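Local coordinates for protein nucleocapsid (PDB 4AKL) that binds single- and double-stranded RNA, probably packages the viral genome, and probably has sequence-non-specific endonuclease activity on double-stranded DNA, at residues A302-V307 against A382-E387. Residues are numbered along the deposited sequence; the frame is centred on the assembly and turned at random. Where two conformers were deposited one is given.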
loop_
_atom_site.group_PDB
_atom_site.type_symbol
_atom_site.label_atom_id
_atom_site.label_comp_id
_atom_site.label_asym_id
_atom_site.label_seq_id
_atom_site.Cartn_x
_atom_site.Cartn_y
_atom_site.Cartn_z
ATOM N N ALA A 302 1.555 -6.174 2.164
ATOM C CA ALA A 302 0.141 -5.848 2.359
ATOM C C ALA A 302 -0.185 -4.361 2.240
ATOM O O ALA A 302 -1.352 -4.010 2.346
ATOM C CB ALA A 302 -0.353 -6.379 3.707
ATOM N N GLN A 303 0.814 -3.485 2.046
ATOM C CA GLN A 303 0.548 -2.036 1.959
ATOM C C GLN A 303 -0.289 -1.737 0.741
ATOM O O GLN A 303 0.058 -2.134 -0.383
ATOM C CB GLN A 303 1.842 -1.203 1.871
ATOM C CG GLN A 303 2.457 -0.840 3.216
ATOM C CD GLN A 303 3.831 -0.243 3.074
ATOM O OE1 GLN A 303 4.179 0.339 2.021
ATOM N NE2 GLN A 303 4.632 -0.386 4.113
ATOM N N ILE A 304 -1.374 -1.032 0.947
ATOM C CA ILE A 304 -2.269 -0.743 -0.136
ATOM C C ILE A 304 -1.623 0.308 -1.081
ATOM O O ILE A 304 -0.985 1.226 -0.642
ATOM C CB ILE A 304 -3.654 -0.384 0.425
ATOM C CG1 ILE A 304 -4.613 -0.111 -0.721
ATOM C CG2 ILE A 304 -3.589 0.811 1.413
ATOM C CD1 ILE A 304 -6.107 -0.119 -0.233
ATOM N N ASP A 305 -1.758 0.096 -2.379
ATOM C CA ASP A 305 -1.533 1.118 -3.321
ATOM C C ASP A 305 -2.891 1.740 -3.590
ATOM O O ASP A 305 -3.758 1.140 -4.265
ATOM C CB ASP A 305 -0.920 0.562 -4.607
ATOM C CG ASP A 305 -0.593 1.668 -5.610
ATOM O OD1 ASP A 305 -1.272 2.705 -5.563
ATOM O OD2 ASP A 305 0.355 1.493 -6.439
ATOM N N THR A 306 -3.071 2.941 -3.073
ATOM C CA THR A 306 -4.362 3.584 -3.002
ATOM C C THR A 306 -4.985 3.793 -4.360
ATOM O O THR A 306 -6.140 3.473 -4.568
ATOM C CB THR A 306 -4.261 4.919 -2.204
ATOM O OG1 THR A 306 -3.895 4.609 -0.865
ATOM C CG2 THR A 306 -5.591 5.744 -2.172
ATOM N N VAL A 307 -4.227 4.308 -5.295
ATOM C CA VAL A 307 -4.793 4.564 -6.565
ATOM C C VAL A 307 -5.025 3.257 -7.362
ATOM O O VAL A 307 -6.063 3.105 -8.004
ATOM C CB VAL A 307 -3.987 5.644 -7.344
ATOM C CG1 VAL A 307 -2.657 5.113 -7.816
ATOM C CG2 VAL A 307 -4.845 6.150 -8.541
ATOM N N ALA A 382 -15.705 -1.321 4.088
ATOM C CA ALA A 382 -16.375 -0.043 4.321
ATOM C C ALA A 382 -15.311 1.025 4.621
ATOM O O ALA A 382 -15.359 2.087 4.056
ATOM C CB ALA A 382 -17.457 -0.144 5.489
ATOM N N GLY A 383 -14.327 0.713 5.471
ATOM C CA GLY A 383 -13.286 1.650 5.789
ATOM C C GLY A 383 -12.374 1.973 4.596
ATOM O O GLY A 383 -11.826 3.060 4.546
ATOM N N ARG A 384 -12.231 1.067 3.625
ATOM C CA ARG A 384 -11.438 1.350 2.386
ATOM C C ARG A 384 -12.151 2.189 1.356
ATOM O O ARG A 384 -11.534 2.650 0.421
ATOM C CB ARG A 384 -10.917 0.044 1.820
ATOM C CG ARG A 384 -9.687 -0.419 2.645
ATOM C CD ARG A 384 -9.230 -1.792 2.251
ATOM N NE ARG A 384 -7.928 -2.087 2.825
ATOM C CZ ARG A 384 -7.238 -3.187 2.634
ATOM N NH1 ARG A 384 -7.697 -4.179 1.844
ATOM N NH2 ARG A 384 -6.062 -3.297 3.251
ATOM N N ILE A 385 -13.450 2.470 1.547
ATOM C CA ILE A 385 -14.166 3.358 0.655
ATOM C C ILE A 385 -13.454 4.752 0.622
ATOM O O ILE A 385 -13.416 5.424 -0.444
ATOM C CB ILE A 385 -15.693 3.414 0.995
ATOM C CG1 ILE A 385 -16.426 2.158 0.425
ATOM C CG2 ILE A 385 -16.356 4.645 0.414
ATOM C CD1 ILE A 385 -16.675 2.111 -1.140
ATOM N N SER A 386 -12.862 5.134 1.748
ATOM C CA SER A 386 -12.071 6.353 1.844
ATOM C C SER A 386 -10.846 6.405 0.861
ATOM O O SER A 386 -10.469 7.475 0.448
ATOM C CB SER A 386 -11.603 6.611 3.298
ATOM O OG SER A 386 -10.756 5.574 3.777
ATOM N N GLU A 387 -10.284 5.242 0.477
ATOM C CA GLU A 387 -9.189 5.157 -0.508
ATOM C C GLU A 387 -9.724 5.624 -1.849
ATOM O O GLU A 387 -9.124 6.453 -2.501
ATOM C CB GLU A 387 -8.659 3.722 -0.660
ATOM C CG GLU A 387 -8.123 3.059 0.611
ATOM C CD GLU A 387 -6.766 3.549 0.977
ATOM O OE1 GLU A 387 -5.952 3.644 0.089
ATOM O OE2 GLU A 387 -6.499 3.818 2.153
HETATM O O HOH W 1 -3.849 -4.734 3.149
#
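Thr306 and Glu387 bring the two backbones closest, CA to CA 5.7 Å, where the loop 302-305 runs into the helix 306-316 and a type I beta turn, Ala382 to Ile385, leads into the helix 385-392. The contact thus joins a helix N-cap, Asp305, to the region of that turn inside the mainly helical nairovirus nucleocapsid. The Asp305 side chain leaves the backbone away from 382-387, and its OD2 forms a salt bridge with Arg134 NE of the helix 120-136.

Glu387 does most of the joining. Its chain folds over at chi2 (-77°), which brings OE1 to Thr306; the two side chains cross at about a right angle. Thr306 OG1 donates to Glu387 OE1 at 2.5 Å, a very short bond. The threonine rotamer (chi1 -64°) keeps that hydroxyl beside its own backbone N and leaves Thr306 CG2 pressed close as well, 3.1 Å from the same Glu387 OE1. The other carboxylate oxygen, OE2, makes a salt bridge with Lys411, so the buried acid is held at both oxygens; the lysine charge probably favours its ionised form.

Ile304 packs through CD1 against both the acid and the arginine. This methyl comes to 3.9 Å from Glu387 CG. Ile304 CD1 also lies over one face of the Arg384 guanidinium, toward its rim, with Arg384 NE the nearest atom at 4.1 Å. Trp313, on the helix 306-316, touches both Ile304 and Arg384. The arginine NH1 is taken up by the carbonyls of Val379 and His376. At the guanidinium edge one water completes the link: it accepts from Arg384 NH2 at 2.6 Å and donates to Ala302 O at 2.7 Å.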